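Local coordinates for Ras-related protein Rab-7L1 (Homo sapiens, PDB 6HH2) that binds guanine nucleotides as a Rab GTPase of vesicle trafficking, maintains the endosome-trans-Golgi network and recruits the kinase LRRK2 to the Golgi, at residues D8-V13 against R61-D66; I89-T94 against A123-N128. The protein carries 4 engineered substitutions. One frame throughout, in Å; residues are numbered along the deposited sequence.

Interaction 1: D8-V13 against R61-D66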
# COMPACT_ATOMS: atom_id res chain seq x y z
N ASP A 8 -1.47 6.69 -20.92
CA ASP A 8 -1.15 5.77 -19.84
C ASP A 8 -0.87 6.59 -18.59
O ASP A 8 -0.16 7.60 -18.65
CB ASP A 8 0.07 4.91 -20.18
CG ASP A 8 -0.18 3.94 -21.34
OD1 ASP A 8 -1.18 4.11 -22.09
OD2 ASP A 8 0.64 3.00 -21.50
N HIS A 9 -1.47 6.20 -17.49
CA HIS A 9 -1.22 6.80 -16.19
C HIS A 9 -0.47 5.77 -15.37
O HIS A 9 -1.04 4.74 -15.02
CB HIS A 9 -2.55 7.13 -15.49
CG HIS A 9 -3.44 8.03 -16.31
ND1 HIS A 9 -3.36 9.40 -16.25
CD2 HIS A 9 -4.41 7.75 -17.22
CE1 HIS A 9 -4.24 9.94 -17.08
NE2 HIS A 9 -4.87 8.96 -17.70
N LEU A 10 0.78 6.06 -15.04
CA LEU A 10 1.63 5.11 -14.33
C LEU A 10 1.80 5.57 -12.89
O LEU A 10 2.18 6.73 -12.65
CB LEU A 10 3.00 5.06 -15.01
CG LEU A 10 4.02 4.19 -14.29
CD1 LEU A 10 3.68 2.69 -14.29
CD2 LEU A 10 5.38 4.42 -14.97
N PHE A 11 1.49 4.68 -11.94
CA PHE A 11 1.60 4.98 -10.51
C PHE A 11 2.45 3.93 -9.81
O PHE A 11 2.15 2.74 -9.88
CB PHE A 11 0.21 5.05 -9.83
CG PHE A 11 -0.69 6.10 -10.42
CD1 PHE A 11 -0.35 7.46 -10.40
CD2 PHE A 11 -1.87 5.70 -11.05
CE1 PHE A 11 -1.23 8.40 -10.94
CE2 PHE A 11 -2.73 6.66 -11.59
CZ PHE A 11 -2.37 7.99 -11.56
N LYS A 12 3.47 4.38 -9.09
CA LYS A 12 4.28 3.50 -8.24
C LYS A 12 3.70 3.55 -6.83
O LYS A 12 3.57 4.64 -6.24
CB LYS A 12 5.73 4.00 -8.29
CG LYS A 12 6.65 3.39 -7.20
CD LYS A 12 8.11 3.70 -7.47
CE LYS A 12 8.92 3.09 -6.30
NZ LYS A 12 10.39 3.33 -6.52
N VAL A 13 3.29 2.40 -6.32
CA VAL A 13 2.61 2.31 -5.02
C VAL A 13 3.52 1.50 -4.09
O VAL A 13 3.90 0.37 -4.42
CB VAL A 13 1.25 1.61 -5.18
CG1 VAL A 13 0.61 1.45 -3.81
CG2 VAL A 13 0.37 2.45 -6.15
N ARG A 61 -1.69 1.99 -14.98
CA ARG A 61 -0.71 0.94 -14.75
C ARG A 61 -0.14 1.16 -13.35
O ARG A 61 0.32 2.27 -13.03
CB ARG A 61 0.39 1.00 -15.81
CG ARG A 61 1.54 0.02 -15.60
CD ARG A 61 2.55 0.03 -16.77
NE ARG A 61 1.97 -0.58 -17.96
CZ ARG A 61 1.55 0.09 -19.03
NH1 ARG A 61 1.67 1.41 -19.09
NH2 ARG A 61 1.04 -0.58 -20.06
N LEU A 62 -0.24 0.15 -12.48
CA LEU A 62 0.29 0.26 -11.13
C LEU A 62 1.52 -0.62 -11.00
O LEU A 62 1.49 -1.79 -11.38
CB LEU A 62 -0.70 -0.25 -10.10
CG LEU A 62 -2.08 0.34 -10.11
CD1 LEU A 62 -2.83 -0.29 -8.91
CD2 LEU A 62 -1.97 1.85 -9.99
N GLN A 63 2.61 -0.06 -10.48
CA GLN A 63 3.76 -0.83 -9.98
C GLN A 63 3.58 -1.01 -8.49
O GLN A 63 3.51 -0.02 -7.73
CB GLN A 63 5.06 -0.08 -10.23
CG GLN A 63 5.37 0.18 -11.69
CD GLN A 63 6.69 0.90 -11.87
OE1 GLN A 63 7.31 1.32 -10.87
NE2 GLN A 63 7.13 1.06 -13.11
N LEU A 64 3.45 -2.24 -8.05
CA LEU A 64 3.27 -2.55 -6.64
C LEU A 64 4.64 -2.97 -6.07
O LEU A 64 5.18 -4.03 -6.41
CB LEU A 64 2.26 -3.69 -6.48
CG LEU A 64 0.89 -3.37 -7.07
CD1 LEU A 64 0.07 -4.67 -7.21
CD2 LEU A 64 0.19 -2.31 -6.17
N TRP A 65 5.20 -2.13 -5.18
CA TRP A 65 6.57 -2.32 -4.67
C TRP A 65 6.47 -2.84 -3.24
O TRP A 65 6.08 -2.12 -2.34
CB TRP A 65 7.33 -1.00 -4.71
CG TRP A 65 7.81 -0.59 -6.04
CD1 TRP A 65 7.03 -0.21 -7.14
CD2 TRP A 65 9.16 -0.48 -6.43
NE1 TRP A 65 7.86 0.16 -8.19
CE2 TRP A 65 9.18 -0.01 -7.79
CE3 TRP A 65 10.37 -0.70 -5.76
CZ2 TRP A 65 10.36 0.20 -8.49
CZ3 TRP A 65 11.56 -0.47 -6.46
CH2 TRP A 65 11.55 -0.02 -7.82
N ASP A 66 6.85 -4.11 -3.02
CA ASP A 66 6.83 -4.71 -1.67
C ASP A 66 8.20 -4.47 -1.01
O ASP A 66 9.25 -4.85 -1.55
CB ASP A 66 6.61 -6.21 -1.91
CG ASP A 66 6.51 -7.06 -0.66
OD1 ASP A 66 6.84 -6.67 0.46
OD2 ASP A 66 6.11 -8.23 -0.90

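Interaction 2: I89-T94 against A123-N128. Engineered in segment 123-128: A123 (natural residue Cys). With GDP (guanosine-5'-diphosphate), chain B.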
# COMPACT_ATOMS: atom_id res chain seq x y z
N ILE A 89 0.20 1.34 3.90
CA ILE A 89 0.88 0.98 5.14
C ILE A 89 0.04 -0.05 5.86
O ILE A 89 -1.11 0.25 6.25
CB ILE A 89 1.18 2.20 6.01
CG1 ILE A 89 1.99 3.22 5.18
CG2 ILE A 89 1.91 1.75 7.30
CD1 ILE A 89 2.52 4.43 5.96
N MET A 90 0.53 -1.27 5.96
CA MET A 90 -0.23 -2.40 6.49
C MET A 90 0.21 -2.75 7.88
O MET A 90 1.40 -2.68 8.19
CB MET A 90 -0.08 -3.65 5.61
CG MET A 90 -0.53 -3.43 4.18
SD MET A 90 -0.48 -4.94 3.17
CE MET A 90 -1.10 -6.21 4.31
N PHE A 91 -0.76 -3.09 8.72
CA PHE A 91 -0.49 -3.69 10.01
C PHE A 91 -1.39 -4.90 10.22
O PHE A 91 -2.36 -5.13 9.49
CB PHE A 91 -0.49 -2.66 11.16
CG PHE A 91 -1.85 -2.20 11.58
CD1 PHE A 91 -2.50 -1.15 10.88
CD2 PHE A 91 -2.51 -2.82 12.66
CE1 PHE A 91 -3.78 -0.75 11.26
CE2 PHE A 91 -3.78 -2.41 13.06
CZ PHE A 91 -4.41 -1.35 12.38
N ASP A 92 -1.05 -5.70 11.21
CA ASP A 92 -1.84 -6.86 11.64
C ASP A 92 -2.66 -6.46 12.87
O ASP A 92 -2.08 -6.11 13.91
CB ASP A 92 -0.82 -7.97 11.95
CG ASP A 92 -1.43 -9.25 12.53
OD1 ASP A 92 -2.63 -9.31 12.88
OD2 ASP A 92 -0.63 -10.21 12.71
N VAL A 93 -4.01 -6.47 12.73
CA VAL A 93 -4.86 -6.07 13.86
C VAL A 93 -4.63 -6.83 15.16
O VAL A 93 -4.97 -6.35 16.24
CB VAL A 93 -6.37 -6.11 13.53
CG1 VAL A 93 -6.73 -5.07 12.52
CG2 VAL A 93 -6.81 -7.54 13.10
N THR A 94 -4.03 -8.01 15.06
CA THR A 94 -3.81 -8.89 16.19
C THR A 94 -2.44 -8.65 16.84
O THR A 94 -2.16 -9.24 17.89
CB THR A 94 -3.97 -10.23 15.50
OG1 THR A 94 -2.77 -10.70 14.89
CG2 THR A 94 -5.25 -10.46 14.84
N ALA A 123 -1.50 8.19 1.81
CA ALA A 123 -1.12 7.05 2.62
C ALA A 123 -2.38 6.39 3.15
O ALA A 123 -3.19 7.05 3.84
CB ALA A 123 -0.22 7.47 3.77
N LEU A 124 -2.60 5.13 2.75
CA LEU A 124 -3.78 4.35 3.12
C LEU A 124 -3.35 3.32 4.15
O LEU A 124 -2.43 2.53 3.90
CB LEU A 124 -4.32 3.66 1.87
CG LEU A 124 -5.41 2.66 2.16
CD1 LEU A 124 -6.67 3.33 2.85
CD2 LEU A 124 -5.81 2.00 0.84
N LEU A 125 -3.91 3.39 5.35
CA LEU A 125 -3.60 2.46 6.43
C LEU A 125 -4.55 1.26 6.36
O LEU A 125 -5.77 1.45 6.39
CB LEU A 125 -3.73 3.21 7.74
CG LEU A 125 -3.46 2.38 9.02
CD1 LEU A 125 -1.97 2.02 9.13
CD2 LEU A 125 -3.88 3.20 10.30
N LEU A 126 -3.99 0.05 6.20
CA LEU A 126 -4.80 -1.17 6.13
C LEU A 126 -4.64 -1.97 7.43
O LEU A 126 -3.53 -2.44 7.75
CB LEU A 126 -4.43 -2.04 4.94
CG LEU A 126 -4.60 -1.41 3.55
CD1 LEU A 126 -4.43 -2.49 2.53
CD2 LEU A 126 -6.00 -0.82 3.37
N ALA A 127 -5.75 -2.12 8.14
CA ALA A 127 -5.82 -2.94 9.35
C ALA A 127 -6.13 -4.35 8.86
O ALA A 127 -7.30 -4.76 8.75
CB ALA A 127 -6.94 -2.39 10.25
N ASN A 128 -5.06 -5.08 8.56
CA ASN A 128 -5.21 -6.37 7.90
C ASN A 128 -5.38 -7.50 8.92
O ASN A 128 -5.14 -7.33 10.12
CB ASN A 128 -4.02 -6.65 6.94
CG ASN A 128 -4.30 -7.83 6.02
OD1 ASN A 128 -5.39 -7.94 5.47
ND2 ASN A 128 -3.31 -8.73 5.86
PB GDP B . 4.57 -10.13 4.80
O1B GDP B . 4.06 -8.81 5.25
O2B GDP B . 5.65 -10.69 5.67
O3B GDP B . 4.91 -10.19 3.33
O3A GDP B . 3.30 -11.14 5.07
PA GDP B . 2.81 -12.38 4.19
O1A GDP B . 2.02 -11.94 2.99
O2A GDP B . 4.00 -13.29 3.95
O5' GDP B . 1.79 -13.10 5.19
C5' GDP B . 2.22 -13.63 6.43
C4' GDP B . 1.24 -14.71 6.88
O4' GDP B . -0.04 -14.05 7.18
C3' GDP B . 0.95 -15.68 5.76
O3' GDP B . 0.77 -16.96 6.39
C2' GDP B . -0.36 -15.19 5.18
O2' GDP B . -1.10 -16.27 4.63
C1' GDP B . -1.04 -14.67 6.41
N9 GDP B . -2.03 -13.63 6.11
C8 GDP B . -1.87 -12.59 5.24
N7 GDP B . -3.00 -11.81 5.23
C5 GDP B . -3.86 -12.37 6.11
C6 GDP B . -5.22 -12.08 6.57
O6 GDP B . -5.86 -11.12 6.12
N1 GDP B . -5.72 -12.91 7.50
C2 GDP B . -5.12 -13.99 8.01
N2 GDP B . -5.75 -14.81 8.94
N3 GDP B . -3.88 -14.33 7.59
C4 GDP B . -3.25 -13.56 6.67

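Interaction 1: D8-V13 against R61-D66
K12 runs across one face of the W65 indole. K12 CE sits 3.4 Å from W65 CE2. K12 NZ lies 3.6 Å from the centroid of the W65 six-membered ring, 9° off the ring normal, which makes a cation-pi contact. The chain reaches this far because CG is anti to the backbone N (chi1 167°) and the rest is fully extended. NZ also donates to the carbonyl oxygens of R82 and Y80. The hydrogen bond from W65 NE1 to Q63 OE1 (3.0 Å), almost in the ring plane, helps fix the rotation of the indole.

The backbones form a parallel ladder, with L10, F11, K12 and V13 paired with R61, L62, Q63 and L64. Five N-H...O bonds link them, from R61 N to H9 O (2.8 Å) through to W65 N on V13 O (2.9 Å). These are two adjacent strands of the Ras-type G-domain sheet, 8-17 and 58-66.

Apolar contacts lie on both faces. L10 CD1 packs on R61 CG at 3.7 Å. On the face of F11 and V13, L62 CD2 meets F11 CB at 3.9 Å and also lies at the edge of the F11 ring. Helix 165-178 packs against F11 and V13 here.

At the start of the ladder, R61 NH1 makes a salt bridge to D8 OD2 (3.1 Å). The hydrogen bond is nearly straight (177°), and D8 OD2 is met from above the carboxylate plane.

Interaction 2: I89-T94 against A123-N128
The F91 ring lies against A127 and L125 in the apolar centre. A127 CA sits over one face of the F91 ring in a CH-pi contact, 3.9 Å from the ring centroid. A127 CB touches F91 CZ at 3.5 Å. L125 CD1 meets the ring edge at F91 CD1, 3.7 Å away. With CG between the backbone N and the carbonyl carbon (chi1 76°), F91 brings its ring over to A127. V93 CG1 closes on A127 CB from the loop beyond. Helix 139-148 packs on the sheet face of F91, L125 and A127 through I142, and F99 meets the F91 ring.

On the sheet face of M90 and L126, M90 CG packs on L126 CB in the conformer given, and L26 of helix 23-30 touches both side chains.

Strands 86-92 and 123-128 run parallel and are joined by helix 96-112, a beta-alpha-beta unit of the P-loop NTPase fold. Backbone bonds alternate between them, from I89 N on L124 O to V93 N on N128 O.

The polar edge is at the C-terminal strand ends. N128 belongs to the GDP pocket, and its ND2 lies 3.2 Å from GDP N7. With K129 and D131 it fits the N-K-x-D motif by which Ras-family GTPases recognise guanine; D131 OD1 is hydrogen-bonded to GDP. N128 CG is anti to the backbone N (chi1 -167°), carrying the amide toward the base. Hydrogen bonds fix the amide: N128 OD1 accepts from T157 OG1 and V159 N, and ND2 donates to V21 O. Nearby, D92 OD1 accepts from T94 N, forming an Asx turn.

How the interactions relate
From the N terminus, strand 8-17 enters the sheet first. The chain then passes through helix 23-30 and strand 48-55 before strand 58-66 returns beside it, and interaction 1 closes that loop. Interaction 2 opens later, on strand 86-92, and closes across helix 96-112 when strand 123-128 arrives. The two loops follow in series and neither nest nor cross. Both contacts belong to one six-stranded sheet. The centres of interactions 1 and 2 are 20 Å apart, on opposite sides of the chain's centre. Their nearest atoms are about 8 Å apart. Strands 8-17 and 86-92 are neighbours, so the sheet runs continuously from one pair to the other.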